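Local coordinates for tail fiber protein (Acinetobacter phage AM24, PDB 5W5P) that probably recognises and degrades the capsular polysaccharide of the host Acinetobacter baumannii as the trimeric tailspike of the phage, at residues 106-111 / 136-141; 143-148 / 169-174; 208-213 / 234-239. All coordinates share one frame; numbering follows the deposited sequence.

Contact 1. Residues 106-111 / 136-141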
loop_
_atom_site.group_PDB
_atom_site.type_symbol
_atom_site.label_atom_id
_atom_site.label_comp_id
_atom_site.label_asym_id
_atom_site.label_seq_id
_atom_site.Cartn_x
_atom_site.Cartn_y
_atom_site.Cartn_z
ATOM N N ALA A 106 2.976 34.394 5.627
ATOM C CA ALA A 106 2.945 35.320 6.750
ATOM C C ALA A 106 3.607 34.726 7.993
ATOM O O ALA A 106 3.466 33.536 8.293
ATOM C CB ALA A 106 1.505 35.728 7.060
ATOM N N ASP A 107 4.338 35.588 8.715
ATOM C CA ASP A 107 5.042 35.243 9.950
ATOM C C ASP A 107 4.258 35.829 11.118
ATOM O O ASP A 107 4.010 37.052 11.124
ATOM C CB ASP A 107 6.467 35.810 9.901
ATOM C CG ASP A 107 7.291 35.541 11.156
ATOM O OD1 ASP A 107 6.796 34.965 12.141
ATOM O OD2 ASP A 107 8.479 35.876 11.158
ATOM N N PRO A 108 3.764 35.029 12.077
ATOM C CA PRO A 108 3.068 35.647 13.223
ATOM C C PRO A 108 3.930 36.632 13.980
ATOM O O PRO A 108 3.386 37.485 14.696
ATOM C CB PRO A 108 2.676 34.458 14.110
ATOM C CG PRO A 108 2.638 33.317 13.190
ATOM C CD PRO A 108 3.707 33.561 12.147
ATOM N N CYS A 109 5.256 36.552 13.841
ATOM C CA CYS A 109 6.130 37.482 14.541
ATOM C C CYS A 109 5.984 38.903 14.026
ATOM O O CYS A 109 6.292 39.844 14.763
ATOM C CB CYS A 109 7.590 37.045 14.423
ATOM S SG CYS A 109 8.069 35.736 15.582
ATOM N N TRP A 110 5.529 39.076 12.783
ATOM C CA TRP A 110 5.241 40.411 12.274
ATOM C C TRP A 110 4.267 41.152 13.182
ATOM O O TRP A 110 4.383 42.371 13.369
ATOM C CB TRP A 110 4.677 40.314 10.859
ATOM C CG TRP A 110 5.621 39.717 9.878
ATOM C CD1 TRP A 110 6.962 39.526 10.040
ATOM C CD2 TRP A 110 5.300 39.245 8.566
ATOM N NE1 TRP A 110 7.498 38.957 8.906
ATOM C CE2 TRP A 110 6.497 38.772 7.989
ATOM C CE3 TRP A 110 4.117 39.172 7.824
ATOM C CZ2 TRP A 110 6.543 38.234 6.708
ATOM C CZ3 TRP A 110 4.164 38.637 6.550
ATOM C CH2 TRP A 110 5.369 38.175 6.005
ATOM N N PHE A 111 3.306 40.431 13.760
ATOM C CA PHE A 111 2.257 41.015 14.583
ATOM C C PHE A 111 2.545 40.930 16.073
ATOM O O PHE A 111 1.706 41.352 16.875
ATOM C CB PHE A 111 0.914 40.342 14.285
ATOM C CG PHE A 111 0.504 40.422 12.847
ATOM C CD1 PHE A 111 0.844 39.417 11.956
ATOM C CD2 PHE A 111 -0.222 41.507 12.385
ATOM C CE1 PHE A 111 0.466 39.489 10.630
ATOM C CE2 PHE A 111 -0.602 41.588 11.061
ATOM C CZ PHE A 111 -0.258 40.577 10.183
ATOM N N VAL A 136 0.396 30.249 6.997
ATOM C CA VAL A 136 1.160 30.762 8.124
ATOM C C VAL A 136 2.441 29.952 8.275
ATOM O O VAL A 136 2.446 28.734 8.062
ATOM C CB VAL A 136 0.306 30.727 9.405
ATOM C CG1 VAL A 136 1.021 31.397 10.565
ATOM C CG2 VAL A 136 -1.006 31.419 9.138
ATOM N N TRP A 137 3.527 30.636 8.639
ATOM C CA TRP A 137 4.856 30.046 8.750
ATOM C C TRP A 137 5.503 30.565 10.028
ATOM O O TRP A 137 5.544 31.778 10.250
ATOM C CB TRP A 137 5.690 30.393 7.508
ATOM C CG TRP A 137 7.173 30.076 7.539
ATOM C CD1 TRP A 137 7.776 28.913 7.150
ATOM C CD2 TRP A 137 8.233 30.959 7.942
ATOM N NE1 TRP A 137 9.140 29.009 7.301
ATOM C CE2 TRP A 137 9.447 30.257 7.781
ATOM C CE3 TRP A 137 8.272 32.273 8.415
ATOM C CZ2 TRP A 137 10.687 30.828 8.087
ATOM C CZ3 TRP A 137 9.500 32.836 8.718
ATOM C CH2 TRP A 137 10.689 32.113 8.555
ATOM N N PHE A 138 6.005 29.653 10.860
ATOM C CA PHE A 138 6.382 29.984 12.227
ATOM C C PHE A 138 7.881 30.176 12.428
ATOM O O PHE A 138 8.295 30.532 13.536
ATOM C CB PHE A 138 5.869 28.906 13.181
ATOM C CG PHE A 138 4.389 28.983 13.445
ATOM C CD1 PHE A 138 3.479 28.392 12.578
ATOM C CD2 PHE A 138 3.904 29.647 14.562
ATOM C CE1 PHE A 138 2.117 28.459 12.822
ATOM C CE2 PHE A 138 2.543 29.716 14.812
ATOM C CZ PHE A 138 1.649 29.116 13.940
ATOM N N GLY A 139 8.703 29.950 11.406
ATOM C CA GLY A 139 10.121 30.249 11.514
ATOM C C GLY A 139 10.965 29.076 11.981
ATOM O O GLY A 139 10.552 27.912 11.946
ATOM N N ASN A 140 12.172 29.402 12.450
ATOM C CA ASN A 140 13.198 28.403 12.717
ATOM C C ASN A 140 13.152 27.918 14.167
ATOM O O ASN A 140 12.355 28.379 14.988
ATOM C CB ASN A 140 14.584 28.951 12.367
ATOM C CG ASN A 140 15.013 30.113 13.260
ATOM O OD1 ASN A 140 14.190 30.873 13.769
ATOM N ND2 ASN A 140 16.314 30.254 13.440
ATOM N N ALA A 141 14.039 26.970 14.485
ATOM C CA ALA A 141 14.020 26.291 15.776
ATOM C C ALA A 141 14.335 27.211 16.945
ATOM O O ALA A 141 14.088 26.829 18.093
ATOM C CB ALA A 141 15.002 25.117 15.770
#

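Contact 2. Residues 143-148 / 169-174. With ZN (zinc ion), chain C.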
loop_
_atom_site.group_PDB
_atom_site.type_symbol
_atom_site.label_atom_id
_atom_site.label_comp_id
_atom_site.label_asym_id
_atom_site.label_seq_id
_atom_site.Cartn_x
_atom_site.Cartn_y
_atom_site.Cartn_z
ATOM N N ARG A 143 12.691 29.706 17.726
ATOM C CA ARG A 143 11.419 30.211 18.216
ATOM C C ARG A 143 10.612 29.091 18.859
ATOM O O ARG A 143 10.640 27.944 18.400
ATOM C CB ARG A 143 10.612 30.845 17.082
ATOM C CG ARG A 143 11.378 31.869 16.276
ATOM C CD ARG A 143 10.739 32.042 14.916
ATOM N NE ARG A 143 10.930 33.383 14.380
ATOM C CZ ARG A 143 10.127 33.951 13.487
ATOM N NH1 ARG A 143 9.065 33.294 13.033
ATOM N NH2 ARG A 143 10.387 35.177 13.050
ATOM N N SER A 144 9.899 29.437 19.933
ATOM C CA SER A 144 8.962 28.539 20.605
ATOM C C SER A 144 7.723 29.356 20.938
ATOM O O SER A 144 7.799 30.288 21.744
ATOM C CB SER A 144 9.568 27.935 21.874
ATOM O OG SER A 144 10.505 26.914 21.574
ATOM N N PHE A 145 6.598 29.028 20.319
ATOM C CA PHE A 145 5.358 29.762 20.521
ATOM C C PHE A 145 4.426 28.996 21.457
ATOM O O PHE A 145 4.574 27.792 21.676
ATOM C CB PHE A 145 4.661 30.027 19.183
ATOM C CG PHE A 145 5.510 30.779 18.194
ATOM C CD1 PHE A 145 5.468 32.165 18.136
ATOM C CD2 PHE A 145 6.352 30.101 17.325
ATOM C CE1 PHE A 145 6.252 32.862 17.228
ATOM C CE2 PHE A 145 7.132 30.788 16.413
ATOM C CZ PHE A 145 7.087 32.173 16.365
ATOM N N LYS A 146 3.462 29.719 22.022
ATOM C CA LYS A 146 2.436 29.117 22.864
ATOM C C LYS A 146 1.073 29.563 22.365
ATOM O O LYS A 146 0.790 30.765 22.322
ATOM C CB LYS A 146 2.614 29.497 24.335
ATOM C CG LYS A 146 1.443 29.088 25.207
ATOM C CD LYS A 146 1.866 28.892 26.647
ATOM C CE LYS A 146 1.914 30.218 27.380
ATOM N NZ LYS A 146 2.440 30.067 28.771
HETATM N N MSE A 147 0.233 28.601 21.990
HETATM C CA MSE A 147 -1.131 28.897 21.571
HETATM C C MSE A 147 -2.146 28.257 22.520
HETATM O O MSE A 147 -2.098 27.051 22.777
HETATM C CB MSE A 147 -1.368 28.415 20.141
HETATM C CG MSE A 147 -0.441 29.042 19.120
HETATM SE SE MSE A 147 -0.679 28.325 17.320
HETATM C CE MSE A 147 -2.590 28.649 17.109
HETATM N N MSE A 148 -3.063 29.069 23.039
HETATM C CA MSE A 148 -4.049 28.588 24.005
HETATM C C MSE A 148 -5.483 28.914 23.606
HETATM O O MSE A 148 -6.424 28.623 24.346
HETATM C CB MSE A 148 -3.768 29.176 25.382
HETATM C CG MSE A 148 -2.304 29.194 25.755
HETATM SE SE MSE A 148 -2.035 30.118 27.439
HETATM C CE MSE A 148 -2.982 28.870 28.613
ATOM N N ASP A 169 9.874 26.318 9.780
ATOM C CA ASP A 169 11.257 25.977 9.482
ATOM C C ASP A 169 11.967 25.451 10.723
ATOM O O ASP A 169 13.147 25.727 10.952
ATOM C CB ASP A 169 11.997 27.179 8.907
ATOM C CG ASP A 169 13.116 26.777 7.979
ATOM O OD1 ASP A 169 13.467 25.573 7.961
ATOM O OD2 ASP A 169 13.646 27.663 7.271
ATOM N N GLY A 170 11.251 24.681 11.543
ATOM C CA GLY A 170 11.805 24.102 12.751
ATOM C C GLY A 170 11.243 24.658 14.039
ATOM O O GLY A 170 11.569 24.132 15.111
ATOM N N ALA A 171 10.407 25.693 13.978
ATOM C CA ALA A 171 9.891 26.315 15.186
ATOM C C ALA A 171 9.078 25.318 16.010
ATOM O O ALA A 171 8.626 24.277 15.520
ATOM C CB ALA A 171 9.031 27.528 14.835
ATOM N N ARG A 172 8.893 25.655 17.281
ATOM C CA ARG A 172 8.088 24.865 18.200
ATOM C C ARG A 172 6.830 25.635 18.574
ATOM O O ARG A 172 6.869 26.856 18.751
ATOM C CB ARG A 172 8.881 24.516 19.463
ATOM C CG ARG A 172 8.072 23.774 20.509
ATOM C CD ARG A 172 8.638 23.990 21.892
ATOM N NE ARG A 172 9.690 23.028 22.183
ATOM C CZ ARG A 172 10.896 23.350 22.634
ATOM N NH1 ARG A 172 11.209 24.617 22.861
ATOM N NH2 ARG A 172 11.787 22.395 22.865
ATOM N N VAL A 173 5.714 24.918 18.680
ATOM C CA VAL A 173 4.439 25.487 19.101
ATOM C C VAL A 173 3.968 24.693 20.310
ATOM O O VAL A 173 3.655 23.503 20.192
ATOM C CB VAL A 173 3.388 25.456 17.983
ATOM C CG1 VAL A 173 2.037 25.958 18.497
ATOM C CG2 VAL A 173 3.851 26.274 16.793
ATOM N N TRP A 174 3.932 25.339 21.473
ATOM C CA TRP A 174 3.298 24.752 22.646
ATOM C C TRP A 174 1.786 24.852 22.500
ATOM O O TRP A 174 1.252 25.932 22.229
ATOM C CB TRP A 174 3.744 25.462 23.920
ATOM C CG TRP A 174 5.188 25.297 24.239
ATOM C CD1 TRP A 174 6.194 26.173 23.949
ATOM C CD2 TRP A 174 5.796 24.200 24.929
ATOM N NE1 TRP A 174 7.392 25.686 24.409
ATOM C CE2 TRP A 174 7.176 24.478 25.019
ATOM C CE3 TRP A 174 5.308 23.013 25.484
ATOM C CZ2 TRP A 174 8.075 23.612 25.638
ATOM C CZ3 TRP A 174 6.201 22.153 26.100
ATOM C CH2 TRP A 174 7.571 22.456 26.169
HETATM ZN ZN ZN C . 14.479 24.329 6.345
#

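Contact 3. Residues 208-213 / 234-239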
loop_
_atom_site.group_PDB
_atom_site.type_symbol
_atom_site.label_atom_id
_atom_site.label_comp_id
_atom_site.label_asym_id
_atom_site.label_seq_id
_atom_site.Cartn_x
_atom_site.Cartn_y
_atom_site.Cartn_z
ATOM N N LEU A 208 7.397 21.839 11.572
ATOM C CA LEU A 208 6.832 22.325 12.823
ATOM C C LEU A 208 6.918 21.251 13.896
ATOM O O LEU A 208 6.757 20.057 13.619
ATOM C CB LEU A 208 5.368 22.731 12.657
ATOM C CG LEU A 208 5.082 24.081 12.017
ATOM C CD1 LEU A 208 3.583 24.269 11.898
ATOM C CD2 LEU A 208 5.720 25.203 12.829
ATOM N N ARG A 209 7.149 21.690 15.129
ATOM C CA ARG A 209 7.195 20.811 16.295
ATOM C C ARG A 209 6.065 21.222 17.231
ATOM O O ARG A 209 6.176 22.226 17.940
ATOM C CB ARG A 209 8.547 20.900 16.989
ATOM C CG ARG A 209 9.721 20.456 16.136
ATOM C CD ARG A 209 11.034 20.678 16.862
ATOM N NE ARG A 209 11.337 22.096 17.008
ATOM C CZ ARG A 209 11.897 22.640 18.088
ATOM N NH1 ARG A 209 12.209 21.885 19.132
ATOM N NH2 ARG A 209 12.145 23.943 18.121
ATOM N N PHE A 210 4.972 20.462 17.227
ATOM C CA PHE A 210 3.876 20.694 18.156
ATOM C C PHE A 210 4.159 19.929 19.440
ATOM O O PHE A 210 4.496 18.745 19.399
ATOM C CB PHE A 210 2.543 20.265 17.543
ATOM C CG PHE A 210 2.087 21.146 16.411
ATOM C CD1 PHE A 210 2.185 20.723 15.094
ATOM C CD2 PHE A 210 1.571 22.409 16.667
ATOM C CE1 PHE A 210 1.758 21.536 14.050
ATOM C CE2 PHE A 210 1.156 23.231 15.634
ATOM C CZ PHE A 210 1.249 22.795 14.323
ATOM N N GLN A 211 4.048 20.610 20.575
ATOM C CA GLN A 211 4.454 20.031 21.845
ATOM C C GLN A 211 3.482 20.429 22.944
ATOM O O GLN A 211 3.053 21.585 23.019
ATOM C CB GLN A 211 5.879 20.472 22.221
ATOM C CG GLN A 211 6.460 19.758 23.438
ATOM C CD GLN A 211 7.971 19.911 23.549
ATOM O OE1 GLN A 211 8.646 20.251 22.575
ATOM N NE2 GLN A 211 8.508 19.658 24.742
ATOM N N GLY A 212 3.129 19.455 23.789
ATOM C CA GLY A 212 2.384 19.708 25.001
ATOM C C GLY A 212 3.233 19.368 26.216
ATOM O O GLY A 212 4.300 18.754 26.106
ATOM N N ASP A 213 2.749 19.784 27.387
ATOM C CA ASP A 213 3.447 19.495 28.634
ATOM C C ASP A 213 3.066 18.144 29.232
ATOM O O ASP A 213 3.709 17.705 30.193
ATOM C CB ASP A 213 3.190 20.603 29.665
ATOM C CG ASP A 213 1.717 20.896 29.864
ATOM O OD1 ASP A 213 0.877 20.144 29.333
ATOM O OD2 ASP A 213 1.394 21.885 30.549
ATOM N N GLY A 234 5.561 16.643 10.463
ATOM C CA GLY A 234 5.658 17.313 11.744
ATOM C C GLY A 234 6.123 16.435 12.886
ATOM O O GLY A 234 6.027 15.205 12.818
ATOM N N ARG A 235 6.649 17.064 13.933
ATOM C CA ARG A 235 6.985 16.395 15.182
ATOM C C ARG A 235 5.907 16.719 16.208
ATOM O O ARG A 235 5.492 17.877 16.334
ATOM C CB ARG A 235 8.358 16.836 15.696
ATOM C CG ARG A 235 9.104 15.765 16.496
ATOM C CD ARG A 235 8.566 15.620 17.914
ATOM N NE ARG A 235 9.416 14.766 18.741
ATOM C CZ ARG A 235 9.474 13.438 18.656
ATOM N NH1 ARG A 235 8.714 12.782 17.788
ATOM N NH2 ARG A 235 10.288 12.758 19.450
ATOM N N TYR A 236 5.453 15.696 16.929
ATOM C CA TYR A 236 4.421 15.845 17.948
ATOM C C TYR A 236 4.906 15.170 19.218
ATOM O O TYR A 236 5.180 13.965 19.216
ATOM C CB TYR A 236 3.091 15.243 17.492
ATOM C CG TYR A 236 2.521 15.904 16.265
ATOM C CD1 TYR A 236 2.965 15.560 14.995
ATOM C CD2 TYR A 236 1.537 16.870 16.374
ATOM C CE1 TYR A 236 2.443 16.162 13.873
ATOM C CE2 TYR A 236 1.009 17.481 15.256
ATOM C CZ TYR A 236 1.464 17.125 14.011
ATOM O OH TYR A 236 0.942 17.740 12.902
ATOM N N LEU A 237 5.007 15.942 20.293
ATOM C CA LEU A 237 5.576 15.475 21.548
ATOM C C LEU A 237 4.607 15.804 22.673
ATOM O O LEU A 237 4.256 16.974 22.872
ATOM C CB LEU A 237 6.946 16.118 21.789
ATOM C CG LEU A 237 7.701 15.777 23.076
ATOM C CD1 LEU A 237 7.844 14.267 23.253
ATOM C CD2 LEU A 237 9.060 16.454 23.067
ATOM N N ARG A 238 4.168 14.768 23.392
ATOM C CA ARG A 238 3.273 14.901 24.545
ATOM C C ARG A 238 2.012 15.685 24.184
ATOM O O ARG A 238 1.532 16.529 24.947
ATOM C CB ARG A 238 3.999 15.529 25.738
ATOM C CG ARG A 238 5.208 14.720 26.196
ATOM C CD ARG A 238 5.838 15.288 27.450
ATOM N NE ARG A 238 7.082 14.600 27.792
ATOM C CZ ARG A 238 8.283 14.955 27.338
ATOM N NH1 ARG A 238 8.405 15.992 26.521
ATOM N NH2 ARG A 238 9.367 14.278 27.705
ATOM N N ILE A 239 1.462 15.383 23.008
ATOM C CA ILE A 239 0.226 15.984 22.520
ATOM C C ILE A 239 -0.928 15.046 22.845
ATOM O O ILE A 239 -0.876 13.851 22.535
ATOM C CB ILE A 239 0.310 16.272 21.011
ATOM C CG1 ILE A 239 1.392 17.325 20.749
ATOM C CG2 ILE A 239 -1.058 16.673 20.445
ATOM C CD1 ILE A 239 0.931 18.753 20.975
HETATM O O HOH W 1 6.796 18.381 26.738
#

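Contact 1. Residues 106-111 / 136-141
P108 packs its ring against strand 136-140, with P108 CD 3.2 Å from the carbonyl oxygen W137 O and P108 CG 3.6 Å from V136 CG1. V136 CG1 reaches the proline because it stands anti to the backbone N (chi1 -174°). F138, whose CB points away from the loop, returns its ring so that P108 CG lies over one face, 4.0 Å from F138 CE2. One backbone hydrogen bond joins the segments, from W137 N to A106 O at 2.9 Å, next to the single bridge of A106 with V136. It is extended by a CA-H...O contact from D107 CA to W137 O. The D107 carboxylate stands at the edge of the W137 indole, their planes 86° apart, with D107 OD2 4.0 Å from W137 CZ3. D107 OD1 accepts the backbone N of C109 at 2.8 Å from above the carboxylate plane, and OD2 forms a salt bridge with R143, so both oxygens are engaged and the carboxylate is held in place. H105 stacks on W137, V125 and V129 of helix 122-132 pack on F138 and V136, and N103 of the second subunit touches D107 and W137. The bond from C109 N to D107 OD1 makes an Asx turn, which opens the 3-10 segment 108-110. The loop as a whole lies against strand 135-140, the first strand of the parallel beta-helix that follows.

Contact 2. Residues 143-148 / 169-174
S144 and R172 meet on one face of the strand pair, where R172 NH1 donates to S144 OG at 2.7 Å. The bond is bent (134° at the hydrogen), and the hydroxyl is tilted from the guanidinium plane. R172 starts with CG anti to the backbone N (chi1 176°) and then bends at chi3, which brings NH1 back to the serine. The W174 indole lies beside it: R172 CD sits over one face of the indole near the rim, and W174 CZ2 lies over a face of the guanidinium. On the other face of the strands, the selenium of M147 (a selenomethionine), atom SE, rests on V173 CG1 at 3.8 Å, and the F145 ring brings CE2 to 4.1 Å from A171 CB. Strands 144-147 and 172-174 run in the same direction, splayed by 29° and 4.4 Å apart at their axes, pairing S144 with R172, F145 with V173 and K146 with W174, as successive rungs of a right-handed parallel beta-helix do. The ladder runs from R143 O to R172 N, R172 O to F145 N, F145 O to W174 N and W174 O to M147 N; the last spans 2.9 Å. Further out, R172 NE donates to Q211 OE1 and NH2 forms a salt bridge with D161 of the second subunit. F138 meets the F145 ring edge-to-face, while R143 turns its guanidinium away from A171, to D107 and F138 O. Ahead of the paired strand, D169 OD1 binds a zinc ion at 2.3 Å, and W137 packs against the side chain of D169.

Contact 3. Residues 208-213 / 234-239
Strands 209-211 and 235-237 lie side by side and parallel, their axes 4.7 Å apart and 14° from alignment, with R209 opposite R235, F210 opposite Y236 and Q211 opposite L237. Four backbone bonds join them: R235 N to L208 O, F210 N to R235 O, L237 N to F210 O and G212 N to L237 O, the last at 2.9 Å. CA-H...O contacts accompany the ladder, such as Y236 CA to F210 O. On one face, F210 and Y236 point the same way, their rings 23° from parallel but slid apart, with centroids 5.5 Å from each other. They therefore touch by few atoms, chiefly F210 CD1 against Y236 CE2 at 3.5 Å. I239 CD1 lies on the backbone, 3.6 Å from G212 N, and near F210 CB. The other face carries Q211, whose CG is anti to the backbone N (chi1 -172°) and whose extended chain runs alongside L237, bringing Q211 CD to 3.7 Å from L237 CD2. Beyond it, a water accepts from Q211 NE2 and R238 NH1 and donates to G212 O at 2.6 Å, tying the glutamine amide and the guanidinium to the backbone at G212. R238 CB also lies against G212 O. R209 CG meets R235 CB on this face, but both guanidinium groups reach the second subunit, R209 NH1 at D161 O and R235 NH2 at G160 O and I158 O of that chain, while R209 NE binds G170 O of its own chain. Strand 209-211 is flanked by strand 172-175 and strand 235-237 by strand 266-268, while V220, on strand 219-222 of a different parallel sheet of the beta-helix, packs on F210, Y236 and I239.

In the fold
From the N terminus, contact 1 closes first, bringing the loop before helix 122-132 onto strand 135-140 and so fastening the lead-in to the start of the beta-helix. Contact 2 follows one short turn later, pairing strand 144-147 with strand 172-175, and contact 3 pairs strand 209-211 with strand 235-237. The three are in series, none nested in or crossing another. They nevertheless touch: G139 O is probably hydrogen-bonded to D169 N, F138 of contact 1 packs against L208 of contact 3, and V173 N probably donates to R209 O, since strands 172-175 and 209-211 are neighbours. Contacts 2 and 3 are thus adjoining steps of one stack, and all three meet the second subunit.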